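Local coordinates for protein probable transcriptional regulator (Pseudomonas aeruginosa PAO1, PDB 2GEN) that probably binds cis-regulatory DNA and regulates transcription as a dimeric member of the TetR family, at residues T28-I33 and G42-H47; G49-I54 and R109-A114; D93-N98 and D163-W168; A134-Y139 and G143-M148; S155-P160 and D190-A195. All blocks are in the same frame, centred on the assembly; numbering follows the deposited sequence.

Contact 1 of 5, residues T28-I33 and G42-H47; sequences TTIEMI and GSLYHH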
# COMPACT_ATOMS: atom_id res chain seq x y z
N THR A 28 -15.12 -13.93 13.60
CA THR A 28 -16.38 -13.24 13.97
C THR A 28 -17.58 -13.98 13.38
O THR A 28 -17.56 -14.41 12.23
CB THR A 28 -16.40 -11.74 13.51
OG1 THR A 28 -15.36 -11.02 14.18
CG2 THR A 28 -17.76 -11.07 13.80
N THR A 29 -18.62 -14.12 14.18
CA THR A 29 -19.86 -14.72 13.70
C THR A 29 -20.94 -13.66 13.67
O THR A 29 -20.81 -12.63 14.33
CB THR A 29 -20.30 -15.87 14.62
OG1 THR A 29 -20.54 -15.33 15.93
CG2 THR A 29 -19.22 -16.95 14.70
N ILE A 30 -22.00 -13.91 12.91
CA ILE A 30 -23.18 -13.05 12.93
C ILE A 30 -23.77 -12.91 14.35
O ILE A 30 -24.31 -11.87 14.69
CB ILE A 30 -24.24 -13.47 11.88
CG1 ILE A 30 -25.33 -12.40 11.70
CG2 ILE A 30 -24.87 -14.83 12.21
CD1 ILE A 30 -25.00 -11.39 10.64
N GLU A 31 -23.64 -13.96 15.17
CA GLU A 31 -24.09 -13.89 16.56
C GLU A 31 -23.37 -12.79 17.35
O GLU A 31 -24.00 -12.02 18.08
CB GLU A 31 -23.92 -15.24 17.26
CG GLU A 31 -24.94 -16.30 16.84
CD GLU A 31 -24.60 -17.04 15.54
OE1 GLU A 31 -23.48 -16.90 14.97
OE2 GLU A 31 -25.49 -17.79 15.08
N MSE A 32 -22.05 -12.73 17.19
CA MSE A 32 -21.23 -11.71 17.86
C MSE A 32 -21.66 -10.29 17.46
O MSE A 32 -21.67 -9.38 18.30
CB MSE A 32 -19.75 -11.94 17.58
CG MSE A 32 -19.28 -13.26 18.12
SE MSE A 32 -17.46 -13.67 17.73
CE MSE A 32 -17.41 -15.53 18.34
N ILE A 33 -22.05 -10.12 16.20
CA ILE A 33 -22.50 -8.83 15.66
C ILE A 33 -23.86 -8.43 16.24
O ILE A 33 -24.05 -7.28 16.64
CB ILE A 33 -22.50 -8.80 14.08
CG1 ILE A 33 -21.08 -9.11 13.56
CG2 ILE A 33 -23.02 -7.45 13.54
CD1 ILE A 33 -20.97 -9.31 12.04
N GLY A 42 -32.71 -11.35 12.58
CA GLY A 42 -33.67 -10.91 11.56
C GLY A 42 -33.38 -9.49 11.07
O GLY A 42 -33.38 -9.23 9.86
N SER A 43 -33.12 -8.59 12.01
CA SER A 43 -32.83 -7.19 11.69
C SER A 43 -31.52 -7.02 10.88
O SER A 43 -31.49 -6.27 9.90
CB SER A 43 -32.78 -6.37 12.97
OG SER A 43 -32.55 -5.02 12.67
N LEU A 44 -30.47 -7.73 11.28
CA LEU A 44 -29.20 -7.72 10.56
C LEU A 44 -29.38 -8.15 9.12
O LEU A 44 -28.76 -7.61 8.20
CB LEU A 44 -28.18 -8.61 11.27
CG LEU A 44 -27.67 -8.20 12.65
CD1 LEU A 44 -26.72 -9.24 13.23
CD2 LEU A 44 -26.94 -6.84 12.56
N TYR A 45 -30.25 -9.13 8.91
CA TYR A 45 -30.57 -9.58 7.56
C TYR A 45 -31.45 -8.56 6.82
O TYR A 45 -31.28 -8.37 5.60
CB TYR A 45 -31.21 -10.98 7.58
CG TYR A 45 -30.20 -12.12 7.46
CD1 TYR A 45 -29.52 -12.60 8.58
CD2 TYR A 45 -29.92 -12.69 6.22
CE1 TYR A 45 -28.59 -13.65 8.46
CE2 TYR A 45 -29.01 -13.73 6.09
CZ TYR A 45 -28.35 -14.22 7.23
OH TYR A 45 -27.43 -15.25 7.09
N HIS A 46 -32.37 -7.91 7.53
CA HIS A 46 -33.28 -6.95 6.89
C HIS A 46 -32.51 -5.73 6.37
O HIS A 46 -32.67 -5.35 5.21
CB HIS A 46 -34.41 -6.51 7.83
CG HIS A 46 -35.43 -5.64 7.16
ND1 HIS A 46 -35.56 -4.29 7.42
CD2 HIS A 46 -36.35 -5.92 6.21
CE1 HIS A 46 -36.52 -3.79 6.68
NE2 HIS A 46 -37.02 -4.75 5.93
N HIS A 47 -31.68 -5.16 7.24
CA HIS A 47 -30.85 -4.01 6.88
C HIS A 47 -29.80 -4.38 5.84
O HIS A 47 -29.66 -3.68 4.82
CB HIS A 47 -30.17 -3.42 8.11
CG HIS A 47 -31.13 -2.83 9.10
ND1 HIS A 47 -32.02 -1.84 8.77
CD2 HIS A 47 -31.33 -3.10 10.41
CE1 HIS A 47 -32.73 -1.51 9.83
NE2 HIS A 47 -32.33 -2.26 10.84

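Contact 2 of 5, residues G49-I54 and R109-A114; sequences GNKERI and RGRVEA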
# COMPACT_ATOMS: atom_id res chain seq x y z
N GLY A 49 -27.83 -8.31 5.52
CA GLY A 49 -27.62 -9.70 5.11
C GLY A 49 -26.72 -10.42 6.10
O GLY A 49 -26.68 -10.06 7.27
N ASN A 50 -25.98 -11.42 5.63
CA ASN A 50 -25.11 -12.20 6.52
C ASN A 50 -23.79 -11.49 6.80
O ASN A 50 -23.62 -10.33 6.39
CB ASN A 50 -24.84 -13.61 5.95
CG ASN A 50 -24.25 -13.58 4.55
OD1 ASN A 50 -23.45 -12.71 4.19
ND2 ASN A 50 -24.63 -14.57 3.76
N LYS A 51 -22.87 -12.19 7.46
CA LYS A 51 -21.56 -11.64 7.82
C LYS A 51 -20.78 -11.13 6.60
O LYS A 51 -20.24 -10.02 6.64
CB LYS A 51 -20.72 -12.67 8.59
CG LYS A 51 -19.37 -12.12 9.04
CD LYS A 51 -18.54 -13.15 9.73
CE LYS A 51 -17.63 -13.90 8.79
NZ LYS A 51 -16.82 -14.85 9.59
N GLU A 52 -20.75 -11.91 5.53
CA GLU A 52 -20.07 -11.52 4.29
C GLU A 52 -20.64 -10.24 3.64
O GLU A 52 -19.88 -9.40 3.14
CB GLU A 52 -20.07 -12.67 3.26
CG GLU A 52 -19.00 -12.51 2.17
CD GLU A 52 -17.57 -12.53 2.71
OE1 GLU A 52 -17.32 -13.11 3.80
OE2 GLU A 52 -16.67 -11.96 2.04
N ARG A 53 -21.96 -10.09 3.65
CA ARG A 53 -22.56 -8.88 3.10
C ARG A 53 -22.24 -7.67 4.00
O ARG A 53 -21.88 -6.60 3.51
CB ARG A 53 -24.05 -9.00 2.90
CG ARG A 53 -24.52 -8.04 1.82
CD ARG A 53 -25.52 -7.13 2.40
NE ARG A 53 -25.87 -6.03 1.50
CZ ARG A 53 -26.74 -6.12 0.51
NH1 ARG A 53 -27.32 -7.29 0.23
NH2 ARG A 53 -27.01 -5.06 -0.23
N ILE A 54 -22.36 -7.87 5.31
CA ILE A 54 -22.00 -6.85 6.30
C ILE A 54 -20.54 -6.42 6.13
O ILE A 54 -20.23 -5.21 6.19
CB ILE A 54 -22.29 -7.32 7.73
CG1 ILE A 54 -23.81 -7.41 7.97
CG2 ILE A 54 -21.68 -6.37 8.75
CD1 ILE A 54 -24.23 -8.01 9.33
N ARG A 109 -9.86 -5.25 0.49
CA ARG A 109 -10.38 -4.94 -0.85
C ARG A 109 -10.56 -6.20 -1.71
O ARG A 109 -11.61 -6.39 -2.31
CB ARG A 109 -9.49 -3.94 -1.59
CG ARG A 109 -10.22 -3.28 -2.73
CD ARG A 109 -9.29 -2.52 -3.66
NE ARG A 109 -10.04 -1.94 -4.77
CZ ARG A 109 -10.40 -2.61 -5.87
NH1 ARG A 109 -10.08 -3.89 -6.00
NH2 ARG A 109 -11.09 -2.00 -6.83
N GLY A 110 -9.54 -7.05 -1.74
CA GLY A 110 -9.55 -8.29 -2.55
C GLY A 110 -10.78 -9.13 -2.29
O GLY A 110 -11.50 -9.56 -3.22
N ARG A 111 -11.04 -9.33 -1.00
CA ARG A 111 -12.19 -10.09 -0.55
C ARG A 111 -13.51 -9.49 -1.04
O ARG A 111 -14.37 -10.20 -1.55
CB ARG A 111 -12.15 -10.23 0.97
CG ARG A 111 -13.25 -11.10 1.54
CD ARG A 111 -12.94 -11.55 2.93
NE ARG A 111 -14.10 -12.18 3.56
CZ ARG A 111 -14.02 -12.97 4.63
NH1 ARG A 111 -12.84 -13.23 5.17
NH2 ARG A 111 -15.12 -13.50 5.16
N VAL A 112 -13.67 -8.16 -0.94
CA VAL A 112 -14.90 -7.51 -1.37
C VAL A 112 -15.08 -7.54 -2.90
O VAL A 112 -16.19 -7.71 -3.40
CB VAL A 112 -14.96 -6.03 -0.87
CG1 VAL A 112 -16.22 -5.31 -1.41
CG2 VAL A 112 -14.93 -6.01 0.62
N GLU A 113 -13.98 -7.32 -3.63
CA GLU A 113 -14.07 -7.26 -5.09
C GLU A 113 -14.40 -8.66 -5.64
O GLU A 113 -15.14 -8.79 -6.62
CB GLU A 113 -12.81 -6.63 -5.72
CG GLU A 113 -11.48 -7.23 -5.26
CD GLU A 113 -10.25 -6.77 -6.08
OE1 GLU A 113 -10.33 -6.78 -7.34
OE2 GLU A 113 -9.20 -6.41 -5.47
N ALA A 114 -13.91 -9.68 -4.95
CA ALA A 114 -14.12 -11.08 -5.35
C ALA A 114 -15.58 -11.53 -5.21
O ALA A 114 -16.04 -12.37 -5.98
CB ALA A 114 -13.21 -12.01 -4.56

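Contact 3 of 5, residues D93-N98 and D163-W168; sequences DWVVAN and DLARQW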
# COMPACT_ATOMS: atom_id res chain seq x y z
N ASP A 93 -6.66 12.56 8.32
CA ASP A 93 -7.62 12.84 9.43
C ASP A 93 -8.58 11.69 9.62
O ASP A 93 -8.88 11.33 10.74
CB ASP A 93 -8.38 14.12 9.15
CG ASP A 93 -7.48 15.34 9.24
OD1 ASP A 93 -6.30 15.20 9.70
OD2 ASP A 93 -7.93 16.45 8.87
N TRP A 94 -9.10 11.13 8.51
CA TRP A 94 -10.03 10.02 8.58
C TRP A 94 -9.36 8.78 9.23
O TRP A 94 -9.96 8.10 10.10
CB TRP A 94 -10.62 9.70 7.19
CG TRP A 94 -11.71 8.65 7.30
CD1 TRP A 94 -13.08 8.86 7.53
CD2 TRP A 94 -11.53 7.25 7.22
NE1 TRP A 94 -13.73 7.64 7.58
CE2 TRP A 94 -12.81 6.64 7.39
CE3 TRP A 94 -10.42 6.43 7.01
CZ2 TRP A 94 -12.98 5.24 7.37
CZ3 TRP A 94 -10.60 5.03 6.97
CH2 TRP A 94 -11.87 4.47 7.15
N VAL A 95 -8.10 8.51 8.85
CA VAL A 95 -7.38 7.37 9.42
C VAL A 95 -7.16 7.61 10.93
O VAL A 95 -7.37 6.69 11.73
CB VAL A 95 -6.05 7.18 8.72
CG1 VAL A 95 -5.11 6.23 9.53
CG2 VAL A 95 -6.31 6.69 7.27
N VAL A 96 -6.73 8.81 11.30
CA VAL A 96 -6.41 9.10 12.73
C VAL A 96 -7.69 8.91 13.60
O VAL A 96 -7.61 8.42 14.73
CB VAL A 96 -5.80 10.50 12.91
CG1 VAL A 96 -5.78 10.88 14.43
CG2 VAL A 96 -4.39 10.53 12.34
N ALA A 97 -8.84 9.33 13.06
CA ALA A 97 -10.17 9.24 13.70
C ALA A 97 -10.74 7.83 13.70
O ALA A 97 -11.59 7.48 14.55
CB ALA A 97 -11.13 10.16 13.00
N ASN A 98 -10.31 7.03 12.72
CA ASN A 98 -10.88 5.70 12.47
C ASN A 98 -9.79 4.63 12.21
O ASN A 98 -9.80 3.99 11.16
CB ASN A 98 -11.90 5.73 11.30
CG ASN A 98 -13.01 6.76 11.46
OD1 ASN A 98 -14.06 6.46 12.04
ND2 ASN A 98 -12.80 7.97 10.94
N ASP A 163 1.19 5.24 2.29
CA ASP A 163 2.33 4.44 2.73
C ASP A 163 2.60 4.65 4.23
O ASP A 163 2.75 3.67 4.97
CB ASP A 163 3.56 4.77 1.90
CG ASP A 163 4.67 3.76 2.08
OD1 ASP A 163 4.54 2.62 1.53
OD2 ASP A 163 5.64 4.10 2.77
N LEU A 164 2.66 5.90 4.67
CA LEU A 164 2.88 6.20 6.11
C LEU A 164 1.74 5.62 6.96
O LEU A 164 1.99 5.02 8.01
CB LEU A 164 3.02 7.68 6.33
CG LEU A 164 3.56 8.13 7.72
CD1 LEU A 164 4.88 7.39 8.04
CD2 LEU A 164 3.79 9.62 7.75
N ALA A 165 0.49 5.78 6.51
CA ALA A 165 -0.64 5.23 7.24
C ALA A 165 -0.53 3.72 7.43
O ALA A 165 -0.71 3.21 8.54
CB ALA A 165 -1.94 5.57 6.54
N ARG A 166 -0.20 3.02 6.34
CA ARG A 166 0.03 1.56 6.39
C ARG A 166 1.09 1.19 7.48
O ARG A 166 0.83 0.36 8.36
CB ARG A 166 0.44 1.08 4.99
CG ARG A 166 0.27 -0.40 4.73
CD ARG A 166 0.52 -0.78 3.23
NE ARG A 166 -0.61 -0.62 2.31
CZ ARG A 166 -1.60 -1.50 2.14
NH1 ARG A 166 -1.66 -2.61 2.87
NH2 ARG A 166 -2.57 -1.25 1.26
N GLN A 167 2.24 1.88 7.46
CA GLN A 167 3.33 1.61 8.41
C GLN A 167 2.92 1.95 9.83
O GLN A 167 3.21 1.20 10.77
CB GLN A 167 4.56 2.42 8.03
CG GLN A 167 5.10 2.08 6.62
CD GLN A 167 5.44 0.61 6.49
OE1 GLN A 167 4.74 -0.14 5.80
NE2 GLN A 167 6.50 0.18 7.18
N TRP A 168 2.26 3.09 9.98
CA TRP A 168 1.81 3.55 11.29
C TRP A 168 0.81 2.60 11.94
O TRP A 168 0.94 2.25 13.12
CB TRP A 168 1.22 4.96 11.16
CG TRP A 168 0.68 5.49 12.46
CD1 TRP A 168 1.41 5.93 13.54
CD2 TRP A 168 -0.70 5.68 12.79
NE1 TRP A 168 0.55 6.38 14.53
CE2 TRP A 168 -0.75 6.23 14.09
CE3 TRP A 168 -1.91 5.44 12.12
CZ2 TRP A 168 -1.97 6.53 14.74
CZ3 TRP A 168 -3.13 5.75 12.76
CH2 TRP A 168 -3.14 6.28 14.05

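Contact 4 of 5, residues A134-Y139 and G143-M148; sequences AALAGY and GLFREM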
# COMPACT_ATOMS: atom_id res chain seq x y z
N ALA A 134 -12.95 15.69 -12.11
CA ALA A 134 -13.65 16.97 -12.36
C ALA A 134 -13.12 18.10 -11.52
O ALA A 134 -12.97 19.22 -12.02
CB ALA A 134 -15.16 16.80 -12.18
N ALA A 135 -12.75 17.81 -10.25
CA ALA A 135 -12.22 18.86 -9.37
C ALA A 135 -10.85 19.39 -9.79
O ALA A 135 -10.48 20.51 -9.46
CB ALA A 135 -12.14 18.33 -7.93
N LEU A 136 -10.06 18.54 -10.45
CA LEU A 136 -8.69 18.92 -10.79
C LEU A 136 -8.59 19.51 -12.16
O LEU A 136 -7.59 20.16 -12.47
CB LEU A 136 -7.81 17.66 -10.71
CG LEU A 136 -7.62 17.09 -9.29
CD1 LEU A 136 -7.00 15.72 -9.33
CD2 LEU A 136 -6.80 18.08 -8.43
N ALA A 137 -9.58 19.25 -13.01
CA ALA A 137 -9.40 19.46 -14.46
C ALA A 137 -9.17 20.94 -14.85
O ALA A 137 -8.32 21.23 -15.76
CB ALA A 137 -10.59 18.87 -15.25
N GLY A 138 -9.90 21.87 -14.20
CA GLY A 138 -9.74 23.30 -14.57
C GLY A 138 -8.32 23.75 -14.18
O GLY A 138 -7.61 24.44 -14.92
N TYR A 139 -7.87 23.33 -12.98
CA TYR A 139 -6.50 23.71 -12.58
C TYR A 139 -5.45 23.15 -13.53
O TYR A 139 -4.45 23.80 -13.81
CB TYR A 139 -6.21 23.25 -11.12
CG TYR A 139 -7.18 23.87 -10.12
CD1 TYR A 139 -7.32 25.23 -10.03
CD2 TYR A 139 -7.94 23.04 -9.24
CE1 TYR A 139 -8.21 25.85 -9.06
CE2 TYR A 139 -8.84 23.64 -8.28
CZ TYR A 139 -8.93 25.04 -8.21
OH TYR A 139 -9.78 25.71 -7.32
N GLY A 143 -2.47 25.14 -16.23
CA GLY A 143 -1.02 24.90 -16.21
C GLY A 143 -0.48 25.01 -14.80
O GLY A 143 0.71 25.34 -14.60
N LEU A 144 -1.34 24.76 -13.81
CA LEU A 144 -0.91 24.94 -12.40
C LEU A 144 -0.11 23.77 -11.87
O LEU A 144 0.50 23.88 -10.79
CB LEU A 144 -2.11 25.23 -11.48
CG LEU A 144 -2.82 26.55 -11.85
CD1 LEU A 144 -3.93 26.77 -10.86
CD2 LEU A 144 -1.91 27.78 -11.92
N PHE A 145 -0.10 22.67 -12.62
CA PHE A 145 0.57 21.46 -12.17
C PHE A 145 1.70 21.09 -13.12
O PHE A 145 1.63 21.32 -14.36
CB PHE A 145 -0.37 20.25 -12.13
CG PHE A 145 -1.61 20.43 -11.28
CD1 PHE A 145 -1.50 20.83 -9.93
CD2 PHE A 145 -2.84 20.12 -11.77
CE1 PHE A 145 -2.65 20.98 -9.14
CE2 PHE A 145 -4.01 20.25 -10.97
CZ PHE A 145 -3.91 20.66 -9.68
N ARG A 146 2.71 20.43 -12.55
CA ARG A 146 3.73 19.81 -13.39
C ARG A 146 3.10 18.70 -14.26
O ARG A 146 2.16 17.99 -13.85
CB ARG A 146 4.90 19.33 -12.50
CG ARG A 146 4.88 17.88 -12.16
CD ARG A 146 6.19 17.42 -11.42
NE ARG A 146 7.15 16.88 -12.39
CZ ARG A 146 8.46 16.71 -12.18
NH1 ARG A 146 9.04 17.04 -11.01
NH2 ARG A 146 9.19 16.19 -13.17
N GLU A 147 3.60 18.55 -15.49
CA GLU A 147 2.99 17.60 -16.45
C GLU A 147 3.24 16.16 -16.03
O GLU A 147 4.39 15.75 -15.82
CB GLU A 147 3.54 17.82 -17.88
CG GLU A 147 3.64 19.29 -18.35
CD GLU A 147 3.76 19.41 -19.88
OE1 GLU A 147 4.51 18.61 -20.51
OE2 GLU A 147 3.08 20.31 -20.47
N MSE A 148 2.16 15.40 -15.89
CA MSE A 148 2.22 13.97 -15.63
C MSE A 148 0.87 13.31 -15.93
O MSE A 148 -0.17 14.00 -15.91
CB MSE A 148 2.68 13.70 -14.17
CG MSE A 148 1.66 13.94 -13.16
SE MSE A 148 2.50 13.79 -11.33
CE MSE A 148 3.18 15.46 -11.13

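Contact 5 of 5, residues S155-P160 and D190-A195; sequences SVVIGP and DSVRAA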
# COMPACT_ATOMS: atom_id res chain seq x y z
N SER A 155 -1.15 8.96 -7.53
CA SER A 155 -0.16 8.26 -6.66
C SER A 155 0.86 9.19 -6.05
O SER A 155 1.29 8.91 -4.89
CB SER A 155 0.57 7.14 -7.43
OG SER A 155 -0.32 6.05 -7.59
N VAL A 156 1.30 10.24 -6.75
CA VAL A 156 2.17 11.20 -6.06
C VAL A 156 1.44 11.93 -4.95
O VAL A 156 1.97 12.02 -3.84
CB VAL A 156 3.22 12.10 -6.88
CG1 VAL A 156 3.60 11.58 -8.28
CG2 VAL A 156 3.25 13.55 -6.61
N VAL A 157 0.19 12.34 -5.21
CA VAL A 157 -0.51 13.11 -4.15
C VAL A 157 -0.80 12.27 -2.90
O VAL A 157 -0.54 12.75 -1.75
CB VAL A 157 -1.81 13.76 -4.71
CG1 VAL A 157 -2.66 14.39 -3.54
CG2 VAL A 157 -1.42 14.82 -5.70
N ILE A 158 -1.32 11.06 -3.10
CA ILE A 158 -1.78 10.22 -1.96
C ILE A 158 -0.83 9.10 -1.52
O ILE A 158 -1.02 8.49 -0.44
CB ILE A 158 -3.24 9.67 -2.19
CG1 ILE A 158 -3.97 9.37 -0.86
CG2 ILE A 158 -3.26 8.48 -3.09
CD1 ILE A 158 -4.19 10.64 -0.03
N GLY A 159 0.16 8.75 -2.37
CA GLY A 159 1.03 7.60 -2.08
C GLY A 159 1.76 7.76 -0.73
O GLY A 159 1.75 6.82 0.04
N PRO A 160 2.41 8.91 -0.50
CA PRO A 160 3.08 9.04 0.83
C PRO A 160 2.15 8.83 2.03
O PRO A 160 2.48 8.06 2.96
CB PRO A 160 3.68 10.44 0.79
CG PRO A 160 4.02 10.65 -0.66
CD PRO A 160 2.74 10.09 -1.33
N ASP A 190 3.77 20.70 -3.10
CA ASP A 190 5.06 20.98 -3.72
C ASP A 190 5.50 19.98 -4.81
O ASP A 190 6.22 20.38 -5.76
CB ASP A 190 6.14 21.13 -2.62
CG ASP A 190 6.03 22.42 -1.90
OD1 ASP A 190 5.59 23.43 -2.50
OD2 ASP A 190 6.45 22.47 -0.72
N SER A 191 5.04 18.74 -4.70
CA SER A 191 5.41 17.68 -5.62
C SER A 191 4.69 17.84 -6.94
O SER A 191 5.25 17.50 -7.97
CB SER A 191 5.12 16.30 -5.06
OG SER A 191 5.93 16.08 -3.93
N VAL A 192 3.45 18.35 -6.91
CA VAL A 192 2.67 18.39 -8.17
C VAL A 192 2.54 19.78 -8.75
O VAL A 192 2.14 19.90 -9.93
CB VAL A 192 1.26 17.76 -8.04
CG1 VAL A 192 1.32 16.27 -7.73
CG2 VAL A 192 0.45 18.52 -6.97
N ARG A 193 2.86 20.82 -8.00
CA ARG A 193 2.69 22.18 -8.55
C ARG A 193 3.70 22.47 -9.67
O ARG A 193 4.79 21.87 -9.72
CB ARG A 193 2.72 23.24 -7.47
CG ARG A 193 4.10 23.45 -6.85
CD ARG A 193 3.91 24.37 -5.68
NE ARG A 193 5.18 24.63 -5.02
CZ ARG A 193 6.02 25.61 -5.36
NH1 ARG A 193 5.72 26.44 -6.37
NH2 ARG A 193 7.17 25.75 -4.71
N ALA A 194 3.30 23.33 -10.61
CA ALA A 194 4.18 23.79 -11.70
C ALA A 194 5.46 24.45 -11.16
O ALA A 194 5.43 25.11 -10.14
CB ALA A 194 3.42 24.79 -12.58
N ALA A 195 6.55 24.27 -11.90
CA ALA A 195 7.87 24.86 -11.58
C ALA A 195 7.93 26.40 -11.62
O ALA A 195 7.13 27.06 -12.32
CB ALA A 195 8.94 24.27 -12.51

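Contact 1 of 5, residues T28-I33 and G42-H47
Ile30 swings CG1 opposite its backbone N (chi1 -168°), and Leu44 holds CG beside its own backbone N (chi1 -68°), so that the ends of the two side chains meet head-on between their helices. The touching branch of the leucine is CD1, which lies 3.8 Å from Ile30 CD1 and equally near Ile30 CG1. Its other methyl serves a second partner: Leu44 CD2 comes within 4.1 Å of Ile33 CG2, here with the side chains at a slant to one another, and Leu44 CD1 is as near to that methyl. One leucine thus touches two isoleucines three residues apart. The joint lies inside residues 29-48, predicted to form a helix-turn-helix DNA-binding motif; helix 41-47, the second of its helices, would be the recognition helix, as in other TetR proteins. Thr29 is the N-cap of helix 30-37, and Thr29 OG1 accepts a hydrogen bond from the backbone N of selenomethionine Met32 at 3.3 Å, with an N-H...O angle of 159°. Across the joint no hydrogen bond forms, and the hold is purely apolar. Leu44 is buried further by Ile12 of helix 9-23 and by Ala39 in the turn, which sets helix 41-47 against helix 9-23 as well.

Contact 2 of 5, residues G49-I54 and R109-A114
Arg111 meets Glu52 in a side-on salt bridge that joins helix 99-114 to the start of helix 51-76. Along the second segment, Arg109 comes first but makes no contact with residues 49-54, its NH2 bonding Asn125 of helix 118-141. Two residues on, Arg111 sends out a chain extended from CG to NE and grips both carboxylate oxygens. Its NH2 donates to Glu52 OE1 at 2.6 Å. Its NE donates to Glu52 OE2 at 3.0 Å, and both bonds are nearly straight. Each oxygen accepts on its syn lone pair; the carboxylate and guanidinium planes lie only 8° apart, and two bonds to different oxygens limit rotation of either group. Glu52 presents itself by bending at chi2 (63°). As in other TetR proteins, helix 51-76 leads from the DNA-binding domain into the C-terminal domain that mediates dimerisation and, in many relatives, ligand binding; this bridge ties its first turn to a helix of that domain. Arg111 NH1 has a second acid, Asp26, which would further offset its charge. Nearby Lys51 NZ, 4.9 Å from Arg111 NH2, is engaged by the carbonyl oxygens of Val25 and Thr28. Next in sequence, Val112 packs on His55 and Tyr59, as Arg111 does on His55, and on Leu121.

Contact 3 of 5, residues D93-N98 and D163-W168
Between the two segments, on helices 80-97 and 150-169, the backbones come nearest at Val95 and Ala165, whose CA atoms are 7.4 Å apart. Val95 points its side chain at the other helix and does most of the touching through one methyl. With CG1 opposite the backbone N (chi1 165°), that methyl reaches Trp168 CZ3 at 3.8 Å and Ala165 CB at 4.4 Å. The valine and the tryptophan run past one another in opposite directions, and CG1 approaches the six-membered part of the indole obliquely. Ala165 and Trp168, three residues apart on one helix, thus offer a methyl and a ring to the same valine. The contact is wholly apolar. Close by, just past the end of helix 80-97, Asn98 ND2 donates to Trp94 O at 3.0 Å, in the carbonyl plane and on a lone pair; the same ND2 sits over one face of the Trp94 indole, 3.4 Å above its plane and displaced toward the rim of the ring. Ala102 of helix 99-114 and Leu177 of the loop after helix 150-169 also pack on Val95, while Asp163 and Leu164 turn to the second subunit, so that helix 150-169 faces its own chain at Ala165 and Trp168 and the dimer partner on another side.

Contact 4 of 5, residues A134-Y139 and G143-M148
Phe145 is the bump of this contact: its ring rests in the hollow between Leu136 and Tyr139, which lie three residues apart on helix 118-141. Phe145 CG stands opposite the carbonyl carbon (chi1 -56°), which turns the ring to the helix. The ring tip does the filling. Phe145 CE2 comes within 3.7 Å of Tyr139 CB, and Phe145 CZ lies 4.1 Å from Leu136 CD2, the leucine set nearly perpendicular to the phenylalanine. At the ring edge, close to its plane, the carbonyl oxygen of Leu136 stands 3.9 Å from Phe145 CE2. A smaller bump is Leu144, whose CD1 methyl meets Tyr139 CD1 at 3.8 Å in an oblique approach to the tyrosine ring. Between the two bumps the backbone closes on itself: Leu144 N donates to Tyr139 O at 3.3 Å, with an N-H...O angle of 163°. Gly143, at positive phi (77°), ends the helix in a Schellman motif, and the chain turns off across its end. Around this turn, Ala80 and Thr83 of helix 80-97 cover Tyr139, Val84 of the same helix reaches Phe145, Trp189 of helix 181-192 also packs on Phe145, and Phe153 of helix 150-169 meets the Phe145 ring edge-to-face.

Contact 5 of 5, residues S155-P160 and D190-A195
In the TetR fold two helices near the C-terminus commonly build the dimer interface, and helices 150-169 and 181-192 do so here; this contact is where they pack within one subunit. Val156 and Val192 carry it. Val156 CG2 lies 3.5 Å from Val192 CG1, the side chains antiparallel and offset along their length; the Val156 torsion is unusual (chi1 -20°, not staggered), so the closeness of this approach is less certain. The same Val192 methyl is 3.7 Å from Val157 CG2, in a pair set nearly perpendicular. Val192 holds CG1 beside its backbone N (chi1 -65°), which turns that methyl to the two valines at once. Val156 CG2 has a second neighbour in Ser191 CB, at 3.7 Å. The backbones run close, with 7.3 Å between the CA atoms of Val156 and Ser191. Past the last turn, a salt bridge from Arg193 NE to Asp190 OD1 (2.8 Å) spans the helix end. Around the valines stand Leu87 and Val88 of helix 80-97 on Val157, and Met148 on both Val156 and Val192. The chemistry therefore divides: only apolar carbons, valine methyls and Ser191 CB, meet across the two segments, whereas the hydroxyl of the buried Ser191 is satisfied by Val187 O of its own helix and by Ser191 OG of the second subunit.

The five contacts trace a path from the predicted DNA-binding end to the dimer interface. Contacts 1 and 2 are neighbours, centres 14 Å apart, joined where Thr28 O meets Lys51 NZ at 2.8 Å and where Ile30 CD1 packs on Ile54 CD1 at 3.7 Å. At the other end contacts 4 and 5 lie 11 Å apart between centres and share backbone bonds, Arg146 N to Val192 O at 2.7 Å among them. Contact 3 stands between the two ends, its centre 22 Å from that of contact 2 and 19 Å from that of contact 5, with which it shares helix 150-169. Contacts 1 and 4 are about 45 Å apart, centre to centre; contacts 2 to 5 all touch the second subunit.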